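Local coordinates for protein metal-dependent hydrolase (Lactobacillus plantarum, PDB 2F6K) that probably catalyses the decarboxylation of aminocarboxymuconate semialdehyde, using a manganese ion held in a TIM barrel of the amidohydrolase family, at residues W30-W35 and I267-P271; P27-P31 and P170-F176; V244-P250 and A281-L287; F43-N47 and L272-R276. All coordinates share one frame; numbering follows the deposited sequence.

Interaction 1: residues W30-W35 and I267-P271; sequences WPTPEW and IPYTP
Close to the manganese site of this TIM-barrel amidohydrolase, W30, P33 and W35 meet P268 and Y269. They belong to two loops: one joins helices 13-22 and 37-46, and the other follows strand 261-262 and the metal ligand D266. The Y269 side chain comes to about 5 Å from the manganese, so the 30-35 strip covers a residue of the metal pocket. P33 lies over one face of the Y269 ring: its CG sits 3.8 Å from the ring centroid and only 7° off the normal, a CH-pi contact centred on the ring, while CD drifts outward to 3.6 Å from Y269 CE1. H9, another metal ligand, meets the Y269 ring nearly at right angles. P33 also turns towards P268, the two pyrrolidine rings crossing at about a right angle with P33 CG and P268 CG 3.9 Å apart. The cis peptide bond before P268 is part of the bend that presents this ring. On its other flank, P268 CG is approached obliquely by W35 CD1, also at 3.9 Å; W35 NE1 is engaged by T40 OG1. The one hydrogen bond of the contact comes from W30. With its CG anti to the backbone N (chi1 -168°), the indole swings towards the 267-271 loop, and NE1 donates from the ring edge, nearly in plane, to Y269 O at 3.0 Å.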
loop_
_atom_site.group_PDB
_atom_site.type_symbol
_atom_site.label_atom_id
_atom_site.label_comp_id
_atom_site.label_asym_id
_atom_site.label_seq_id
_atom_site.Cartn_x
_atom_site.Cartn_y
_atom_site.Cartn_z
ATOM N N TRP A 30 8.054 -2.818 18.454
ATOM C CA TRP A 30 8.915 -3.482 19.430
ATOM C C TRP A 30 9.649 -2.353 20.159
ATOM O O TRP A 30 10.336 -1.552 19.530
ATOM C CB TRP A 30 9.884 -4.403 18.675
ATOM C CG TRP A 30 10.654 -5.389 19.515
ATOM C CD1 TRP A 30 11.819 -5.159 20.200
ATOM C CD2 TRP A 30 10.326 -6.770 19.736
ATOM N NE1 TRP A 30 12.237 -6.314 20.831
ATOM C CE2 TRP A 30 11.338 -7.315 20.563
ATOM C CE3 TRP A 30 9.275 -7.600 19.316
ATOM C CZ2 TRP A 30 11.328 -8.652 20.977
ATOM C CZ3 TRP A 30 9.265 -8.931 19.728
ATOM C CH2 TRP A 30 10.285 -9.442 20.549
ATOM N N PRO A 31 9.495 -2.262 21.494
ATOM C CA PRO A 31 10.137 -1.220 22.311
ATOM C C PRO A 31 11.667 -1.163 22.235
ATOM O O PRO A 31 12.357 -2.159 22.478
ATOM C CB PRO A 31 9.629 -1.525 23.723
ATOM C CG PRO A 31 9.487 -3.003 23.706
ATOM C CD PRO A 31 8.826 -3.250 22.356
ATOM N N THR A 32 12.184 0.015 21.895
ATOM C CA THR A 32 13.618 0.223 21.781
ATOM C C THR A 32 14.309 -0.134 23.089
ATOM O O THR A 32 13.954 0.379 24.149
ATOM C CB THR A 32 13.934 1.686 21.412
ATOM O OG1 THR A 32 13.392 1.961 20.116
ATOM C CG2 THR A 32 15.444 1.929 21.372
ATOM N N PRO A 33 15.306 -1.028 23.029
ATOM C CA PRO A 33 16.051 -1.464 24.215
ATOM C C PRO A 33 17.149 -0.500 24.658
ATOM O O PRO A 33 17.702 0.238 23.839
ATOM C CB PRO A 33 16.614 -2.814 23.777
ATOM C CG PRO A 33 16.913 -2.574 22.339
ATOM C CD PRO A 33 15.688 -1.826 21.849
ATOM N N GLU A 34 17.451 -0.498 25.957
ATOM C CA GLU A 34 18.513 0.352 26.490
ATOM C C GLU A 34 19.831 -0.373 26.236
ATOM O O GLU A 34 19.874 -1.604 26.215
ATOM C CB GLU A 34 18.336 0.586 27.989
ATOM C CG GLU A 34 17.026 1.240 28.361
ATOM C CD GLU A 34 16.956 1.608 29.829
ATOM O OE1 GLU A 34 17.466 0.827 30.665
ATOM O OE2 GLU A 34 16.380 2.670 30.147
ATOM N N TRP A 35 20.909 0.382 26.053
ATOM C CA TRP A 35 22.188 -0.240 25.761
ATOM C C TRP A 35 23.411 0.638 26.017
ATOM O O TRP A 35 23.365 1.855 25.855
ATOM C CB TRP A 35 22.203 -0.680 24.292
ATOM C CG TRP A 35 23.484 -1.306 23.864
ATOM C CD1 TRP A 35 23.796 -2.636 23.884
ATOM C CD2 TRP A 35 24.656 -0.626 23.399
ATOM N NE1 TRP A 35 25.091 -2.827 23.464
ATOM C CE2 TRP A 35 25.644 -1.610 23.162
ATOM C CE3 TRP A 35 24.971 0.720 23.165
ATOM C CZ2 TRP A 35 26.927 -1.289 22.698
ATOM C CZ3 TRP A 35 26.248 1.041 22.706
ATOM C CH2 TRP A 35 27.210 0.037 22.478
ATOM N N ILE A 267 21.084 -9.709 20.839
ATOM C CA ILE A 267 20.887 -8.826 21.984
ATOM C C ILE A 267 21.188 -7.423 21.461
ATOM O O ILE A 267 21.955 -7.270 20.512
ATOM C CB ILE A 267 21.873 -9.126 23.137
ATOM C CG1 ILE A 267 23.314 -8.941 22.646
ATOM C CG2 ILE A 267 21.654 -10.525 23.672
ATOM C CD1 ILE A 267 24.353 -8.923 23.756
ATOM N N PRO A 268 20.617 -6.380 22.089
ATOM C CA PRO A 268 19.722 -6.476 23.240
ATOM C C PRO A 268 18.242 -6.449 22.861
ATOM O O PRO A 268 17.377 -6.337 23.732
ATOM C CB PRO A 268 20.132 -5.272 24.073
ATOM C CG PRO A 268 20.354 -4.241 23.022
ATOM C CD PRO A 268 21.106 -4.997 21.932
ATOM N N TYR A 269 17.945 -6.557 21.570
ATOM C CA TYR A 269 16.556 -6.536 21.131
ATOM C C TYR A 269 15.834 -7.755 21.668
ATOM O O TYR A 269 14.668 -7.671 22.054
ATOM C CB TYR A 269 16.486 -6.438 19.611
ATOM C CG TYR A 269 16.924 -5.070 19.142
ATOM C CD1 TYR A 269 15.989 -4.069 18.862
ATOM C CD2 TYR A 269 18.287 -4.749 19.048
ATOM C CE1 TYR A 269 16.401 -2.778 18.502
ATOM C CE2 TYR A 269 18.706 -3.472 18.691
ATOM C CZ TYR A 269 17.762 -2.493 18.423
ATOM O OH TYR A 269 18.192 -1.236 18.088
ATOM N N THR A 270 16.521 -8.890 21.685
ATOM C CA THR A 270 15.953 -10.090 22.275
ATOM C C THR A 270 16.443 -9.939 23.719
ATOM O O THR A 270 17.638 -9.725 23.945
ATOM C CB THR A 270 16.556 -11.382 21.685
ATOM O OG1 THR A 270 16.162 -11.520 20.314
ATOM C CG2 THR A 270 16.086 -12.603 22.484
ATOM N N PRO A 271 15.530 -10.009 24.706
ATOM C CA PRO A 271 15.920 -9.871 26.115
ATOM C C PRO A 271 17.128 -10.746 26.428
ATOM O O PRO A 271 17.208 -11.890 25.977
ATOM C CB PRO A 271 14.675 -10.337 26.867
ATOM C CG PRO A 271 13.567 -9.934 25.966
ATOM C CD PRO A 271 14.092 -10.308 24.586
#

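Interaction 2: residues P27-P31 and P170-F176; sequences PDGWP and PVPLLGF
W30 and D28 straddle the segment leading into helix 171-189, each meeting different side chains. The six-membered ring of W30 points towards P170, P172 and L173. P170 CB lies at the edge near the ring plane, 4.0 Å from W30 CE3, whereas P172 CG and L173 CD2 approach the ring obliquely. D28 comes in from the V171 side, its CB 3.8 Å from V171 CB. With CG anti to the carbonyl carbon (chi1 -64°), its carboxylate points to the edge of the F176 ring, OD2 3.9 Å from F176 CZ and the two planes 77° apart; the backbone of P172 covers one face of that ring, CA 3.4 Å above it and towards the rim. Between these two groups the backbone closes the contact: V171 N donates to D28 O at 3.0 Å, and P172 CD also lies against that oxygen. In the second subunit, Y220 packs on P170 and L173, and R216 NE hydrogen-bonds to P172 O. The loop after helix 13-22 thus docks, through the backbone N-H of V171, on the head of helix 171-189, whose F176 side chain is about 6 Å from the manganese. The D28 carboxylate, weakly bonded to S58 OG, could be modestly stabilised by the positive rim of the F176 ring.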
loop_
_atom_site.group_PDB
_atom_site.type_symbol
_atom_site.label_atom_id
_atom_site.label_comp_id
_atom_site.label_asym_id
_atom_site.label_seq_id
_atom_site.Cartn_x
_atom_site.Cartn_y
_atom_site.Cartn_z
ATOM N N PRO A 27 9.368 1.534 17.740
ATOM C CA PRO A 27 9.781 1.180 16.378
ATOM C C PRO A 27 9.497 -0.292 16.072
ATOM O O PRO A 27 9.784 -1.174 16.887
ATOM C CB PRO A 27 11.272 1.507 16.377
ATOM C CG PRO A 27 11.365 2.640 17.354
ATOM C CD PRO A 27 10.475 2.172 18.475
ATOM N N ASP A 28 8.920 -0.547 14.899
ATOM C CA ASP A 28 8.580 -1.905 14.473
ATOM C C ASP A 28 7.626 -2.581 15.458
ATOM O O ASP A 28 7.529 -3.807 15.488
ATOM C CB ASP A 28 9.844 -2.765 14.340
ATOM C CG ASP A 28 10.792 -2.267 13.259
ATOM O OD1 ASP A 28 10.321 -1.942 12.145
ATOM O OD2 ASP A 28 12.012 -2.217 13.522
ATOM N N GLY A 29 6.928 -1.786 16.262
ATOM C CA GLY A 29 6.016 -2.348 17.241
ATOM C C GLY A 29 6.769 -3.124 18.309
ATOM O O GLY A 29 6.204 -3.978 18.992
ATOM N N TRP A 30 8.054 -2.818 18.454
ATOM C CA TRP A 30 8.915 -3.482 19.430
ATOM C C TRP A 30 9.649 -2.353 20.159
ATOM O O TRP A 30 10.336 -1.552 19.530
ATOM C CB TRP A 30 9.884 -4.403 18.675
ATOM C CG TRP A 30 10.654 -5.389 19.515
ATOM C CD1 TRP A 30 11.819 -5.159 20.200
ATOM C CD2 TRP A 30 10.326 -6.770 19.736
ATOM N NE1 TRP A 30 12.237 -6.314 20.831
ATOM C CE2 TRP A 30 11.338 -7.315 20.563
ATOM C CE3 TRP A 30 9.275 -7.600 19.316
ATOM C CZ2 TRP A 30 11.328 -8.652 20.977
ATOM C CZ3 TRP A 30 9.265 -8.931 19.728
ATOM C CH2 TRP A 30 10.285 -9.442 20.549
ATOM N N PRO A 31 9.495 -2.262 21.494
ATOM C CA PRO A 31 10.137 -1.220 22.311
ATOM C C PRO A 31 11.667 -1.163 22.235
ATOM O O PRO A 31 12.357 -2.159 22.478
ATOM C CB PRO A 31 9.629 -1.525 23.723
ATOM C CG PRO A 31 9.487 -3.003 23.706
ATOM C CD PRO A 31 8.826 -3.250 22.356
ATOM N N PRO A 170 3.643 -7.438 16.487
ATOM C CA PRO A 170 4.988 -6.865 16.351
ATOM C C PRO A 170 5.648 -7.300 15.035
ATOM O O PRO A 170 5.548 -8.457 14.627
ATOM C CB PRO A 170 5.711 -7.384 17.595
ATOM C CG PRO A 170 4.608 -7.444 18.611
ATOM C CD PRO A 170 3.466 -8.057 17.814
ATOM N N VAL A 171 6.301 -6.346 14.377
ATOM C CA VAL A 171 6.963 -6.572 13.097
ATOM C C VAL A 171 8.005 -7.693 13.069
ATOM O O VAL A 171 8.073 -8.458 12.106
ATOM C CB VAL A 171 7.628 -5.267 12.600
ATOM C CG1 VAL A 171 8.375 -5.514 11.294
ATOM C CG2 VAL A 171 6.565 -4.193 12.418
ATOM N N PRO A 172 8.836 -7.800 14.117
ATOM C CA PRO A 172 9.862 -8.848 14.157
ATOM C C PRO A 172 9.341 -10.292 14.155
ATOM O O PRO A 172 10.064 -11.209 13.758
ATOM C CB PRO A 172 10.639 -8.525 15.435
ATOM C CG PRO A 172 10.499 -7.047 15.551
ATOM C CD PRO A 172 9.031 -6.852 15.227
ATOM N N LEU A 173 8.101 -10.488 14.595
ATOM C CA LEU A 173 7.513 -11.823 14.660
ATOM C C LEU A 173 7.178 -12.464 13.311
ATOM O O LEU A 173 7.350 -13.663 13.147
ATOM C CB LEU A 173 6.261 -11.801 15.540
ATOM C CG LEU A 173 6.454 -11.397 17.008
ATOM C CD1 LEU A 173 5.125 -11.531 17.737
ATOM C CD2 LEU A 173 7.498 -12.277 17.669
ATOM N N LEU A 174 6.701 -11.679 12.352
ATOM C CA LEU A 174 6.363 -12.214 11.039
ATOM C C LEU A 174 6.893 -11.316 9.912
ATOM O O LEU A 174 7.365 -11.802 8.878
ATOM C CB LEU A 174 4.842 -12.366 10.904
ATOM C CG LEU A 174 4.344 -12.771 9.512
ATOM C CD1 LEU A 174 4.775 -14.199 9.209
ATOM C CD2 LEU A 174 2.837 -12.639 9.446
ATOM N N GLY A 175 6.814 -10.004 10.123
ATOM C CA GLY A 175 7.279 -9.057 9.125
ATOM C C GLY A 175 8.739 -9.219 8.739
ATOM O O GLY A 175 9.080 -9.261 7.550
ATOM N N PHE A 176 9.613 -9.305 9.733
ATOM C CA PHE A 176 11.031 -9.464 9.448
ATOM C C PHE A 176 11.276 -10.661 8.529
ATOM O O PHE A 176 11.999 -10.556 7.540
ATOM C CB PHE A 176 11.817 -9.639 10.747
ATOM C CG PHE A 176 12.162 -8.346 11.434
ATOM C CD1 PHE A 176 11.752 -7.124 10.908
ATOM C CD2 PHE A 176 12.915 -8.353 12.609
ATOM C CE1 PHE A 176 12.090 -5.924 11.543
ATOM C CE2 PHE A 176 13.258 -7.160 13.254
ATOM C CZ PHE A 176 12.848 -5.945 12.722
#

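Interaction 3: residues V244-P250 and A281-L287; sequences VLPRQLP and ALATTDL
P246 touches L287 across the contact, CB to CD1 at 3.6 Å, and also lies against the single guanidinium here: P246 CG sits 3.6 Å above one face of R247, offset towards the rim. The ends of that guanidinium reach the second subunit, where NH2 forms a salt bridge with D215 and NH1 bonds S254 OG. No flat group stacks across the two segments, and no hydrogen bond crosses between them; methyl groups of leucine and valine, with proline ring carbons, make most of the contact. L245 is central. Its CG is anti to the carbonyl carbon (chi1 -62°), and chi2 of 174° extends CD1 away from CA towards the 281-287 segment, where it meets A281 O at 3.6 Å and T285 CB at 3.7 Å, the L245 and T285 side chains approaching tip to tip. The L245 and L287 side chains slide past each other in opposite directions, L245 CD2 lying 4.2 Å from L287 CD1. That same L287 methyl also approaches P250 CG, at 4.1 Å. Deeper in, L282 CD2 is met by L249 CD2 at 3.9 Å and by V244 CG2, both side chains crossing L282 at about right angles. The loop carrying L287 is shaped by an ST turn, T285 OG1 accepting from L287 N at 3.1 Å. K293 NZ of helix 290-306 hydrogen-bonds to A283 O and T285 O. The contact joins the loop after strand 237-239 and the start of helix 248-252 to the end of helix 272-284, while V244 and L282 reach inward to the loop residues A206 and V240.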
loop_
_atom_site.group_PDB
_atom_site.type_symbol
_atom_site.label_atom_id
_atom_site.label_comp_id
_atom_site.label_asym_id
_atom_site.label_seq_id
_atom_site.Cartn_x
_atom_site.Cartn_y
_atom_site.Cartn_z
ATOM N N VAL A 244 15.322 -20.966 16.322
ATOM C CA VAL A 244 15.760 -21.901 15.296
ATOM C C VAL A 244 15.508 -23.374 15.594
ATOM O O VAL A 244 15.553 -24.202 14.684
ATOM C CB VAL A 244 17.254 -21.725 15.022
ATOM C CG1 VAL A 244 17.546 -20.268 14.682
ATOM C CG2 VAL A 244 18.053 -22.181 16.233
ATOM N N LEU A 245 15.263 -23.710 16.855
ATOM C CA LEU A 245 15.006 -25.102 17.211
ATOM C C LEU A 245 13.549 -25.230 17.617
ATOM O O LEU A 245 12.958 -24.279 18.118
ATOM C CB LEU A 245 15.915 -25.545 18.364
ATOM C CG LEU A 245 17.437 -25.543 18.142
ATOM C CD1 LEU A 245 18.146 -25.866 19.454
ATOM C CD2 LEU A 245 17.814 -26.561 17.062
ATOM N N PRO A 246 12.957 -26.418 17.441
ATOM C CA PRO A 246 13.560 -27.636 16.890
ATOM C C PRO A 246 13.288 -27.862 15.403
ATOM O O PRO A 246 13.657 -28.900 14.853
ATOM C CB PRO A 246 12.916 -28.718 17.735
ATOM C CG PRO A 246 11.502 -28.219 17.794
ATOM C CD PRO A 246 11.655 -26.721 18.057
ATOM N N ARG A 247 12.655 -26.897 14.746
ATOM C CA ARG A 247 12.332 -27.073 13.340
ATOM C C ARG A 247 13.142 -26.309 12.297
ATOM O O ARG A 247 13.682 -26.912 11.371
ATOM C CB ARG A 247 10.841 -26.797 13.132
ATOM C CG ARG A 247 9.925 -27.938 13.588
ATOM C CD ARG A 247 8.492 -27.448 13.768
ATOM N NE ARG A 247 8.298 -26.862 15.093
ATOM C CZ ARG A 247 8.092 -27.580 16.192
ATOM N NH1 ARG A 247 8.046 -28.900 16.108
ATOM N NH2 ARG A 247 7.955 -26.991 17.373
ATOM N N GLN A 248 13.228 -24.991 12.445
ATOM C CA GLN A 248 13.929 -24.149 11.480
ATOM C C GLN A 248 15.363 -24.547 11.133
ATOM O O GLN A 248 15.647 -24.886 9.987
ATOM C CB GLN A 248 13.919 -22.694 11.941
ATOM C CG GLN A 248 14.211 -21.715 10.814
ATOM C CD GLN A 248 14.368 -20.294 11.302
ATOM O OE1 GLN A 248 14.234 -19.345 10.532
ATOM N NE2 GLN A 248 14.658 -20.138 12.590
ATOM N N LEU A 249 16.266 -24.495 12.106
ATOM C CA LEU A 249 17.659 -24.847 11.846
ATOM C C LEU A 249 17.826 -26.213 11.182
ATOM O O LEU A 249 18.557 -26.334 10.199
ATOM C CB LEU A 249 18.483 -24.782 13.131
ATOM C CG LEU A 249 19.962 -25.149 12.960
ATOM C CD1 LEU A 249 20.533 -24.496 11.709
ATOM C CD2 LEU A 249 20.723 -24.729 14.201
ATOM N N PRO A 250 17.162 -27.260 11.710
ATOM C CA PRO A 250 17.281 -28.595 11.103
ATOM C C PRO A 250 16.908 -28.604 9.610
ATOM O O PRO A 250 17.552 -29.286 8.807
ATOM C CB PRO A 250 16.329 -29.439 11.946
ATOM C CG PRO A 250 16.497 -28.826 13.312
ATOM C CD PRO A 250 16.436 -27.335 12.992
ATOM N N ALA A 281 20.116 -23.657 24.606
ATOM C CA ALA A 281 19.375 -24.671 23.865
ATOM C C ALA A 281 20.207 -25.222 22.706
ATOM O O ALA A 281 20.155 -26.414 22.404
ATOM C CB ALA A 281 18.086 -24.079 23.338
ATOM N N LEU A 282 20.968 -24.356 22.049
ATOM C CA LEU A 282 21.800 -24.802 20.941
ATOM C C LEU A 282 22.904 -25.701 21.478
ATOM O O LEU A 282 23.344 -26.641 20.816
ATOM C CB LEU A 282 22.427 -23.605 20.229
ATOM C CG LEU A 282 21.601 -22.900 19.156
ATOM C CD1 LEU A 282 22.236 -21.567 18.849
ATOM C CD2 LEU A 282 21.517 -23.768 17.906
ATOM N N ALA A 283 23.336 -25.404 22.696
ATOM C CA ALA A 283 24.402 -26.158 23.333
ATOM C C ALA A 283 23.983 -27.552 23.797
ATOM O O ALA A 283 24.773 -28.499 23.716
ATOM C CB ALA A 283 24.957 -25.359 24.510
ATOM N N THR A 284 22.739 -27.683 24.255
ATOM C CA THR A 284 22.255 -28.957 24.781
ATOM C C THR A 284 21.315 -29.765 23.901
ATOM O O THR A 284 20.948 -30.879 24.265
ATOM C CB THR A 284 21.538 -28.744 26.140
ATOM O OG1 THR A 284 20.283 -28.090 25.923
ATOM C CG2 THR A 284 22.383 -27.875 27.063
ATOM N N THR A 285 20.926 -29.227 22.751
ATOM C CA THR A 285 20.004 -29.935 21.868
ATOM C C THR A 285 20.547 -31.260 21.316
ATOM O O THR A 285 21.748 -31.419 21.113
ATOM C CB THR A 285 19.597 -29.041 20.684
ATOM O OG1 THR A 285 18.640 -29.730 19.868
ATOM C CG2 THR A 285 20.829 -28.674 19.837
ATOM N N ASP A 286 19.640 -32.202 21.076
ATOM C CA ASP A 286 19.976 -33.520 20.536
ATOM C C ASP A 286 19.910 -33.462 19.019
ATOM O O ASP A 286 20.120 -34.473 18.345
ATOM C CB ASP A 286 18.952 -34.573 20.979
ATOM C CG ASP A 286 19.093 -34.965 22.422
ATOM O OD1 ASP A 286 18.188 -35.667 22.923
ATOM O OD2 ASP A 286 20.107 -34.588 23.052
ATOM N N LEU A 287 19.578 -32.293 18.486
ATOM C CA LEU A 287 19.449 -32.136 17.041
ATOM C C LEU A 287 20.756 -31.768 16.358
ATOM O O LEU A 287 20.819 -31.687 15.140
ATOM C CB LEU A 287 18.384 -31.086 16.735
ATOM C CG LEU A 287 17.011 -31.479 17.277
ATOM C CD1 LEU A 287 16.013 -30.354 17.059
ATOM C CD2 LEU A 287 16.558 -32.755 16.587
#

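Interaction 4: residues F43-N47 and L272-R276; sequences FMRDN and LDGSR
Apolar contact between F43 and L272 packs helix 37-46 against helix 272-284, the helix that follows the last barrel strand, 261-262. The two side chains slide past each other in opposite directions, F43 CD1 3.6 Å from L272 CG. Because F43 CG is anti to the backbone N (chi1 177°), the ring extends across to helix 272-284. Polar atoms gather round this ring: L272 O lies at its edge, 3.5 Å from CE1, and S275 OG, hydrogen-bonded to S265 O, comes obliquely to CZ at 3.8 Å. Over one face of the F43 ring lies N47 ND2, of its own segment, 3.0 Å above the plane towards the rim. The hydrogen bonds centre on N47 and R276. N47 ND2 donates to F43 O at 2.8 Å, nearly in the amide plane, which leaves OD1 on the R276 side. R276, extended from CG to NE, brings NH1 to D46 O at 2.9 Å, above the carbonyl plane, and to N47 OD1 at the same distance in a weak bond. One nitrogen thus serves two oxygens near the C-terminal part of helix 37-46, where the helix dipole would probably welcome the guanidinium charge. D46 OD2 stays 6.5 Å from R276 NH1, where it could add at most a mild attraction.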
loop_
_atom_site.group_PDB
_atom_site.type_symbol
_atom_site.label_atom_id
_atom_site.label_comp_id
_atom_site.label_asym_id
_atom_site.label_seq_id
_atom_site.Cartn_x
_atom_site.Cartn_y
_atom_site.Cartn_z
ATOM N N PHE A 43 27.330 -9.418 29.061
ATOM C CA PHE A 43 26.574 -10.545 28.517
ATOM C C PHE A 43 27.558 -11.572 27.952
ATOM O O PHE A 43 27.353 -12.787 28.066
ATOM C CB PHE A 43 25.638 -10.102 27.394
ATOM C CG PHE A 43 24.879 -11.239 26.752
ATOM C CD1 PHE A 43 23.759 -11.790 27.376
ATOM C CD2 PHE A 43 25.272 -11.749 25.514
ATOM C CE1 PHE A 43 23.036 -12.835 26.773
ATOM C CE2 PHE A 43 24.560 -12.791 24.901
ATOM C CZ PHE A 43 23.439 -13.332 25.532
HETATM N N MSE A 44 28.624 -11.074 27.334
HETATM C CA MSE A 44 29.644 -11.936 26.744
HETATM C C MSE A 44 30.363 -12.768 27.800
HETATM O O MSE A 44 30.590 -13.961 27.596
HETATM C CB MSE A 44 30.644 -11.092 25.954
HETATM C CG MSE A 44 30.083 -10.567 24.644
HETATM SE SE MSE A 44 31.253 -9.280 23.792
HETATM C CE MSE A 44 32.671 -10.491 23.252
ATOM N N ARG A 45 30.729 -12.149 28.921
ATOM C CA ARG A 45 31.398 -12.898 29.985
ATOM C C ARG A 45 30.460 -13.966 30.552
ATOM O O ARG A 45 30.864 -15.113 30.759
ATOM C CB ARG A 45 31.849 -11.967 31.116
ATOM C CG ARG A 45 32.916 -10.960 30.716
ATOM C CD ARG A 45 33.358 -10.117 31.909
ATOM N NE ARG A 45 33.181 -8.685 31.674
ATOM C CZ ARG A 45 32.221 -7.958 32.231
ATOM N NH1 ARG A 45 31.361 -8.527 33.056
ATOM N NH2 ARG A 45 32.105 -6.670 31.948
ATOM N N ASP A 46 29.205 -13.591 30.780
ATOM C CA ASP A 46 28.220 -14.517 31.336
ATOM C C ASP A 46 27.760 -15.630 30.402
ATOM O O ASP A 46 27.101 -16.567 30.845
ATOM C CB ASP A 46 26.988 -13.753 31.828
ATOM C CG ASP A 46 27.312 -12.774 32.939
ATOM O OD1 ASP A 46 28.328 -12.970 33.647
ATOM O OD2 ASP A 46 26.538 -11.811 33.116
ATOM N N ASN A 47 28.096 -15.541 29.118
ATOM C CA ASN A 47 27.660 -16.561 28.167
ATOM C C ASN A 47 28.763 -17.177 27.320
ATOM O O ASN A 47 28.505 -17.709 26.240
ATOM C CB ASN A 47 26.574 -15.977 27.275
ATOM C CG ASN A 47 25.296 -15.703 28.039
ATOM O OD1 ASN A 47 24.521 -16.620 28.315
ATOM N ND2 ASN A 47 25.081 -14.442 28.407
ATOM N N LEU A 272 18.063 -10.219 27.204
ATOM C CA LEU A 272 19.248 -10.983 27.546
ATOM C C LEU A 272 18.973 -12.387 28.101
ATOM O O LEU A 272 19.666 -13.340 27.738
ATOM C CB LEU A 272 20.116 -10.183 28.514
ATOM C CG LEU A 272 21.175 -9.295 27.842
ATOM C CD1 LEU A 272 20.507 -8.277 26.915
ATOM C CD2 LEU A 272 22.020 -8.600 28.921
ATOM N N ASP A 273 17.977 -12.526 28.971
ATOM C CA ASP A 273 17.662 -13.841 29.519
ATOM C C ASP A 273 17.142 -14.776 28.436
ATOM O O ASP A 273 17.426 -15.970 28.446
ATOM C CB ASP A 273 16.621 -13.733 30.634
ATOM C CG ASP A 273 17.199 -13.164 31.910
ATOM O OD1 ASP A 273 18.166 -13.761 32.445
ATOM O OD2 ASP A 273 16.690 -12.122 32.382
ATOM N N GLY A 274 16.375 -14.233 27.501
ATOM C CA GLY A 274 15.842 -15.057 26.434
ATOM C C GLY A 274 16.948 -15.481 25.479
ATOM O O GLY A 274 16.919 -16.574 24.916
ATOM N N SER A 275 17.938 -14.617 25.296
ATOM C CA SER A 275 19.032 -14.944 24.397
ATOM C C SER A 275 19.933 -16.009 25.030
ATOM O O SER A 275 20.406 -16.923 24.345
ATOM C CB SER A 275 19.836 -13.688 24.069
ATOM O OG SER A 275 20.726 -13.941 22.999
ATOM N N ARG A 276 20.162 -15.883 26.336
ATOM C CA ARG A 276 20.975 -16.841 27.076
ATOM C C ARG A 276 20.299 -18.206 26.986
ATOM O O ARG A 276 20.959 -19.233 26.860
ATOM C CB ARG A 276 21.089 -16.421 28.543
ATOM C CG ARG A 276 21.716 -17.475 29.445
ATOM C CD ARG A 276 21.651 -17.064 30.909
ATOM N NE ARG A 276 22.280 -18.035 31.805
ATOM C CZ ARG A 276 23.590 -18.276 31.852
ATOM N NH1 ARG A 276 24.417 -17.618 31.050
ATOM N NH2 ARG A 276 24.077 -19.162 32.713
#

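Overall arrangement
Interactions 1 and 2 start from the same loop and share W30, whose two parts serve the two contacts. Interaction 1 is a surface contact although nearest the metal, whereas interactions 2, 3 and 4 are partly buried. Interactions 3 and 4 use the two ends of helix 272-284, and the centres of these two contacts are about 18 Å apart; 4 also touches 1 through I267 against F43 and S275. Chemically, 3 has no hydrogen bond between its segments and rests mainly on apolar side chains, 4 adds guanidinium bonds, and 1 and 2 each rest on prolines, aromatic rings and a single hydrogen bond. Interactions 2 and 3 both also meet the second subunit.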